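Local coordinates for protein 3-methyladenine dna-glycosylase (Archaeoglobus fulgidus, PDB 2JHN) that belongs to the AlkA group of the HhH-GPD superfamily of base excision DNA repair proteins and carries a TATA-box binding protein-like domain at its N-terminal end, at residues A[9-12]-A[13-16]; A[52-55]-A[56-59]; A[29-33]-A[34-38]. The protein carries 1 engineered substitution. All blocks are in the same frame, centred on the assembly; numbering follows the deposited sequence. Where two conformers were deposited one is given.

Contact 1: residues A[9-12]-A[13-16]; sequences AVNW and ELKM
Asn11 is the N-cap of helix 12-17: its OD1 accepts the amide of Leu14, with 2.8 Å between Leu14 N and Asn11 OD1. With CG anti to the backbone N of Asn11 (chi1 -173°), the amide folds back over the first turn, and the donor approaches tilted from the plane of that C=O group. The Leu14 side chain lies against the capping group, its CG 3.8 Å from Asn11 CG. Backbone bonds carry the helix on from the cap, Lys15 N to Asn11 O at 3.1 Å and Met16 N to Trp12 O at 2.9 Å.

Apolar and sulfur contacts link Trp12 to Met16, one turn later. Met16 CG makes a CH-pi contact over the five-membered ring of Trp12, 3.7 Å from its centroid. Bends at chi2 and chi3 of Met16 carry the thioether along the indole: SD stands oblique to the same ring in a Met-aromatic contact, and CE reaches Trp12 CZ2 at 3.6 Å, above the ring near its rim. The indole N-H is taken up by Gly33 O.

On another side of the helix the aliphatic part of Lys15 crosses Val10 at about a right angle, with Lys15 CE 3.7 Å from Val10 CG2. Its ammonium continues to the carbonyls of Phe108 and Gly81 and makes a cation-pi contact with the Phe108 ring. The polar bonds thus satisfy amides of the first helical turn, while Trp12 and Met16 present a joint apolar surface to Trp35 of strand 34-41.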
loop_
_atom_site.group_PDB
_atom_site.type_symbol
_atom_site.label_atom_id
_atom_site.label_comp_id
_atom_site.label_asym_id
_atom_site.label_seq_id
_atom_site.Cartn_x
_atom_site.Cartn_y
_atom_site.Cartn_z
ATOM N N ALA A 9 3.232 6.859 20.315
ATOM C CA ALA A 9 1.846 7.116 19.860
ATOM C C ALA A 9 1.753 7.058 18.324
ATOM O O ALA A 9 2.719 7.374 17.618
ATOM C CB ALA A 9 1.328 8.458 20.362
ATOM N N VAL A 10 0.604 6.619 17.825
ATOM C CA VAL A 10 0.296 6.670 16.394
ATOM C C VAL A 10 -1.014 7.432 16.270
ATOM O O VAL A 10 -1.916 7.303 17.122
ATOM C CB VAL A 10 0.210 5.243 15.796
ATOM C CG1 VAL A 10 -1.002 4.494 16.343
ATOM C CG2 VAL A 10 0.202 5.265 14.259
ATOM N N ASN A 11 -1.105 8.279 15.260
ATOM C CA ASN A 11 -2.341 8.941 14.945
ATOM C C ASN A 11 -3.153 8.045 14.001
ATOM O O ASN A 11 -2.894 8.009 12.804
ATOM C CB ASN A 11 -2.072 10.301 14.316
ATOM C CG ASN A 11 -3.334 11.097 14.117
ATOM O OD1 ASN A 11 -4.269 10.638 13.492
ATOM N ND2 ASN A 11 -3.376 12.304 14.683
ATOM N N TRP A 12 -4.129 7.332 14.562
ATOM C CA TRP A 12 -4.953 6.405 13.789
ATOM C C TRP A 12 -5.738 7.107 12.693
ATOM O O TRP A 12 -5.893 6.573 11.592
ATOM C CB TRP A 12 -5.906 5.650 14.718
ATOM C CG TRP A 12 -6.672 4.541 14.051
ATOM C CD1 TRP A 12 -7.995 4.558 13.662
ATOM C CD2 TRP A 12 -6.167 3.254 13.704
ATOM N NE1 TRP A 12 -8.332 3.351 13.076
ATOM C CE2 TRP A 12 -7.235 2.529 13.110
ATOM C CE3 TRP A 12 -4.915 2.635 13.836
ATOM C CZ2 TRP A 12 -7.084 1.209 12.649
ATOM C CZ3 TRP A 12 -4.760 1.311 13.359
ATOM C CH2 TRP A 12 -5.836 0.624 12.780
ATOM N N GLU A 13 -6.248 8.305 12.981
ATOM C CA GLU A 13 -7.043 9.020 12.000
ATOM C C GLU A 13 -6.230 9.301 10.728
ATOM O O GLU A 13 -6.729 9.128 9.624
ATOM C CB GLU A 13 -7.650 10.311 12.600
ATOM C CG GLU A 13 -8.392 10.100 13.927
ATOM C CD GLU A 13 -7.520 10.391 15.151
ATOM O OE1 GLU A 13 -7.637 11.503 15.725
ATOM O OE2 GLU A 13 -6.708 9.525 15.542
ATOM N N LEU A 14 -4.968 9.711 10.903
ATOM C CA LEU A 14 -4.042 9.927 9.775
ATOM C C LEU A 14 -3.679 8.620 9.032
ATOM O O LEU A 14 -3.604 8.609 7.808
ATOM C CB LEU A 14 -2.773 10.648 10.232
ATOM C CG LEU A 14 -2.902 12.152 10.540
ATOM C CD1 LEU A 14 -1.541 12.749 10.872
ATOM C CD2 LEU A 14 -3.538 12.939 9.401
ATOM N N LYS A 15 -3.458 7.541 9.779
ATOM C CA LYS A 15 -3.279 6.206 9.158
ATOM C C LYS A 15 -4.468 5.846 8.267
ATOM O O LYS A 15 -4.283 5.383 7.148
ATOM C CB LYS A 15 -3.049 5.109 10.207
ATOM C CG LYS A 15 -1.686 5.139 10.889
ATOM C CD LYS A 15 -0.540 4.865 9.943
ATOM C CE LYS A 15 0.667 4.331 10.720
ATOM N NZ LYS A 15 1.771 4.251 9.754
ATOM N N MET A 16 -5.688 6.081 8.758
ATOM C CA MET A 16 -6.909 5.784 7.993
ATOM C C MET A 16 -7.138 6.740 6.805
ATOM O O MET A 16 -7.690 6.333 5.780
ATOM C CB MET A 16 -8.126 5.720 8.931
ATOM C CG MET A 16 -8.039 4.642 10.004
ATOM S SD MET A 16 -7.863 2.971 9.301
ATOM C CE MET A 16 -6.098 2.692 9.501
#

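Contact 2: residues A[52-55]-A[56-59]; sequences PESE and RTIV
Thr57 O receives two amides from the facing strand, Glu53 N at 2.9 Å and, weakly, Ser54 N at 3.5 Å from Thr57 O. On the return, Thr57 N donates to Ser54 O at 3.3 Å. Ser54 OG sits between its own backbone N and carbonyl carbon (chi1 72°), which puts it 3.3 Å from Thr57 OG1 and within a weak bond from Arg56 N. Glu53 and Ser54, both facing Thr57, make a classic beta bulge, next to the type I turn 54-57 that closes the hairpin of strands 44-54 and 57-62. At the turn, Glu55 and Arg56 run side by side in the same direction, and a salt bridge joins Glu55 OE2 to Arg56 NE at 3.0 Å. Their carboxylate and guanidinium planes are only 4° apart, yet OE2 is met on its anti side and somewhat out of plane.

The Glu53 side chain crosses those of Thr57 and Val59, with Glu53 OE2 3.5 Å from Thr57 CG2 and Glu53 CB 3.8 Å from Val59 CG2. Arg3 holds the Glu53 carboxylate in a salt bridge, and Glu5 bonds Thr57 OG1. On the face bearing Pro52, Ile58 CD1 reaches Pro52 CB at 4.0 Å; Trp12 of helix 12-17 packs on both.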
loop_
_atom_site.group_PDB
_atom_site.type_symbol
_atom_site.label_atom_id
_atom_site.label_comp_id
_atom_site.label_asym_id
_atom_site.label_seq_id
_atom_site.Cartn_x
_atom_site.Cartn_y
_atom_site.Cartn_z
ATOM N N PRO A 52 -7.982 1.644 17.483
ATOM C CA PRO A 52 -7.255 2.067 18.666
ATOM C C PRO A 52 -8.113 2.028 19.944
ATOM O O PRO A 52 -9.295 2.378 19.910
ATOM C CB PRO A 52 -6.885 3.507 18.355
ATOM C CG PRO A 52 -7.879 3.982 17.394
ATOM C CD PRO A 52 -8.325 2.771 16.601
ATOM N N GLU A 53 -7.526 1.603 21.052
ATOM C CA GLU A 53 -8.185 1.907 22.323
ATOM C C GLU A 53 -7.497 3.084 23.038
ATOM O O GLU A 53 -8.101 3.742 23.902
ATOM C CB GLU A 53 -8.394 0.659 23.182
ATOM C CG GLU A 53 -7.317 0.367 24.149
ATOM C CD GLU A 53 -7.555 -0.906 24.946
ATOM O OE1 GLU A 53 -8.696 -1.434 25.036
ATOM O OE2 GLU A 53 -6.559 -1.423 25.444
ATOM N N SER A 54 -6.254 3.359 22.637
ATOM C CA SER A 54 -5.503 4.540 23.094
ATOM C C SER A 54 -4.443 4.911 22.067
ATOM O O SER A 54 -4.242 4.179 21.088
ATOM C CB SER A 54 -4.825 4.273 24.442
ATOM O OG SER A 54 -3.725 3.375 24.329
ATOM N N GLU A 55 -3.746 6.025 22.305
ATOM C CA GLU A 55 -2.657 6.466 21.422
ATOM C C GLU A 55 -1.619 5.380 21.113
ATOM O O GLU A 55 -1.037 5.377 20.012
ATOM C CB GLU A 55 -1.977 7.743 21.964
ATOM C CG GLU A 55 -1.159 7.579 23.259
ATOM C CD GLU A 55 -0.234 8.778 23.549
ATOM O OE1 GLU A 55 -0.571 9.909 23.114
ATOM O OE2 GLU A 55 0.830 8.586 24.199
ATOM N N ARG A 56 -1.396 4.467 22.068
ATOM C CA ARG A 56 -0.344 3.467 21.979
ATOM C C ARG A 56 -0.819 2.018 21.972
ATOM O O ARG A 56 -0.008 1.107 22.121
ATOM C CB ARG A 56 0.681 3.647 23.106
ATOM C CG ARG A 56 1.387 4.977 23.052
ATOM C CD ARG A 56 2.511 5.094 24.064
ATOM N NE ARG A 56 2.932 6.493 24.109
ATOM C CZ ARG A 56 4.004 6.953 24.745
ATOM N NH1 ARG A 56 4.805 6.127 25.418
ATOM N NH2 ARG A 56 4.275 8.252 24.696
ATOM N N THR A 57 -2.118 1.798 21.779
ATOM C CA THR A 57 -2.661 0.442 21.838
ATOM C C THR A 57 -3.672 0.233 20.740
ATOM O O THR A 57 -4.684 0.918 20.699
ATOM C CB THR A 57 -3.354 0.147 23.200
ATOM O OG1 THR A 57 -2.425 0.363 24.257
ATOM C CG2 THR A 57 -3.851 -1.305 23.254
ATOM N N ILE A 58 -3.399 -0.735 19.871
ATOM C CA ILE A 58 -4.336 -1.095 18.814
ATOM C C ILE A 58 -4.971 -2.440 19.184
ATOM O O ILE A 58 -4.284 -3.438 19.387
ATOM C CB ILE A 58 -3.631 -1.188 17.400
ATOM C CG1 ILE A 58 -2.891 0.121 17.045
ATOM C CG2 ILE A 58 -4.632 -1.617 16.300
ATOM C CD1 ILE A 58 -3.731 1.425 17.101
ATOM N N VAL A 59 -6.289 -2.438 19.284
ATOM C CA VAL A 59 -7.040 -3.671 19.475
ATOM C C VAL A 59 -7.277 -4.370 18.132
ATOM O O VAL A 59 -7.611 -3.716 17.134
ATOM C CB VAL A 59 -8.375 -3.385 20.179
ATOM C CG1 VAL A 59 -9.233 -4.688 20.317
ATOM C CG2 VAL A 59 -8.101 -2.747 21.534
#

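Contact 3: residues A[29-33]-A[34-38]; sequences VVESG and VWRRA
Glu31 and Arg36 form a salt bridge across the hairpin, with Glu31 OE1 3.0 Å from Arg36 NH1. The guanidinium nitrogen comes in from above the carboxylate plane, whereas the carboxylate sits at the edge of the guanidinium; the two planes are 64° apart. Arg36 CG lies between its own backbone N and carbonyl carbon (chi1 74°), and the chain then extends to NE, running beside Val29 toward Glu31. Arg36 NE is bonded to Lys157 O, a second hold that should limit rotation of the group.

Backbone bonds knit the strands in antiparallel register. Val29 and Arg36 exchange a pair, Val29 N to Arg36 O at 3.0 Å and Arg36 N to Val29 O at 2.8 Å. Glu31 N also donates to Val34 O at 3.0 Å, and Val34 N returns a bond to Glu31 O at 3.1 Å. The latter closes a type I' turn, with Ser32 and Gly33 both at positive phi, the mark of this turn type.

Packing differs on the two faces. Beside Glu31 and Arg36, Val29 CG1 lies over one face of the guanidinium, 3.5 Å from Arg36 NH1. On the face bearing Val30 and Trp35, Val30 CG2 meets the edge of the indole at Trp35 CD1, 4.0 Å away, while the indole N-H bonds Asp28 OD1.

Strand 29-31 is one of the two outer strands of the five-stranded antiparallel sheet. Strand 44-54 pairs with the other edge of strand 34-41, helix 12-17 packs on Val30 and Trp35, and strand 156-159 touches Val29 and Arg36.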
loop_
_atom_site.group_PDB
_atom_site.type_symbol
_atom_site.label_atom_id
_atom_site.label_comp_id
_atom_site.label_asym_id
_atom_site.label_seq_id
_atom_site.Cartn_x
_atom_site.Cartn_y
_atom_site.Cartn_z
ATOM N N VAL A 29 -12.087 -2.006 4.229
ATOM C CA VAL A 29 -13.186 -1.124 4.621
ATOM C C VAL A 29 -12.838 -0.438 5.932
ATOM O O VAL A 29 -12.380 -1.083 6.883
ATOM C CB VAL A 29 -14.545 -1.904 4.764
ATOM C CG1 VAL A 29 -15.660 -0.986 5.282
ATOM C CG2 VAL A 29 -14.984 -2.466 3.419
ATOM N N VAL A 30 -13.055 0.870 5.960
ATOM C CA VAL A 30 -12.863 1.652 7.168
ATOM C C VAL A 30 -14.199 2.351 7.449
ATOM O O VAL A 30 -14.701 3.126 6.628
ATOM C CB VAL A 30 -11.721 2.665 7.015
ATOM C CG1 VAL A 30 -11.552 3.442 8.319
ATOM C CG2 VAL A 30 -10.405 1.934 6.652
ATOM N N GLU A 31 -14.794 2.015 8.580
ATOM C CA GLU A 31 -16.123 2.547 8.938
ATOM C C GLU A 31 -16.043 2.966 10.381
ATOM O O GLU A 31 -15.712 2.159 11.233
ATOM C CB GLU A 31 -17.210 1.495 8.756
ATOM C CG GLU A 31 -17.597 1.201 7.287
ATOM C CD GLU A 31 -18.655 0.083 7.131
ATOM O OE1 GLU A 31 -19.019 -0.600 8.123
ATOM O OE2 GLU A 31 -19.116 -0.111 5.989
ATOM N N SER A 32 -16.316 4.247 10.635
ATOM C CA SER A 32 -16.208 4.854 11.972
ATOM C C SER A 32 -14.894 4.545 12.662
ATOM O O SER A 32 -14.860 4.147 13.837
ATOM C CB SER A 32 -17.406 4.489 12.857
ATOM O OG SER A 32 -18.608 4.951 12.268
ATOM N N GLY A 33 -13.803 4.703 11.910
ATOM C CA GLY A 33 -12.459 4.537 12.453
ATOM C C GLY A 33 -12.064 3.104 12.776
ATOM O O GLY A 33 -11.084 2.888 13.470
ATOM N N VAL A 34 -12.849 2.134 12.302
ATOM C CA VAL A 34 -12.508 0.734 12.467
ATOM C C VAL A 34 -12.163 0.172 11.094
ATOM O O VAL A 34 -12.984 0.218 10.188
ATOM C CB VAL A 34 -13.668 -0.094 13.102
ATOM C CG1 VAL A 34 -13.266 -1.516 13.207
ATOM C CG2 VAL A 34 -14.036 0.475 14.494
ATOM N N TRP A 35 -10.938 -0.332 10.963
ATOM C CA TRP A 35 -10.434 -0.939 9.733
ATOM C C TRP A 35 -10.743 -2.435 9.716
ATOM O O TRP A 35 -10.603 -3.112 10.749
ATOM C CB TRP A 35 -8.912 -0.736 9.673
ATOM C CG TRP A 35 -8.188 -1.498 8.580
ATOM C CD1 TRP A 35 -7.913 -1.064 7.319
ATOM C CD2 TRP A 35 -7.637 -2.818 8.680
ATOM N NE1 TRP A 35 -7.244 -2.036 6.618
ATOM C CE2 TRP A 35 -7.057 -3.123 7.424
ATOM C CE3 TRP A 35 -7.611 -3.787 9.695
ATOM C CZ2 TRP A 35 -6.420 -4.333 7.162
ATOM C CZ3 TRP A 35 -6.976 -5.021 9.429
ATOM C CH2 TRP A 35 -6.384 -5.277 8.172
ATOM N N ARG A 36 -11.121 -2.971 8.553
ATOM C CA ARG A 36 -11.268 -4.414 8.437
ATOM C C ARG A 36 -11.069 -4.967 7.040
ATOM O O ARG A 36 -11.273 -4.267 6.037
ATOM C CB ARG A 36 -12.640 -4.900 8.973
ATOM C CG ARG A 36 -13.804 -4.591 8.085
ATOM C CD ARG A 36 -15.141 -4.894 8.840
ATOM N NE ARG A 36 -16.225 -4.947 7.873
ATOM C CZ ARG A 36 -16.994 -3.916 7.536
ATOM N NH1 ARG A 36 -16.849 -2.729 8.115
ATOM N NH2 ARG A 36 -17.933 -4.081 6.616
ATOM N N ARG A 37 -10.671 -6.234 7.002
ATOM C CA ARG A 37 -10.613 -7.020 5.766
ATOM C C ARG A 37 -10.525 -8.495 6.078
ATOM O O ARG A 37 -10.293 -8.887 7.225
ATOM C CB ARG A 37 -9.446 -6.594 4.856
ATOM C CG ARG A 37 -8.069 -6.927 5.339
ATOM C CD ARG A 37 -7.040 -6.369 4.317
ATOM N NE ARG A 37 -6.738 -7.310 3.232
ATOM C CZ ARG A 37 -6.094 -6.986 2.104
ATOM N NH1 ARG A 37 -5.693 -5.732 1.873
ATOM N NH2 ARG A 37 -5.862 -7.915 1.195
ATOM N N ALA A 38 -10.724 -9.310 5.045
ATOM C CA ALA A 38 -10.514 -10.739 5.154
ATOM C C ALA A 38 -9.074 -10.959 4.698
ATOM O O ALA A 38 -8.608 -10.329 3.723
ATOM C CB ALA A 38 -11.482 -11.494 4.257
#

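All three contacts belong to the TATA-box binding protein-like part of the chain. Contacts 2 and 3 are hairpin ends of one antiparallel sheet, with strands 44-54 and 34-41 as neighbours; contact 1 is the start of the helix lying against it. Each is partly buried, contact 2 having the most exposed residues and standing farthest from the chain centre. Trp12 of contact 1 joins them, touching the hairpin of contact 2 and the turn of contact 3. Both hairpins pair a glutamate with an arginine, between turn neighbours in contact 2 and across strands in contact 3, whereas contact 1 relies on capping and sulfur-aromatic packing.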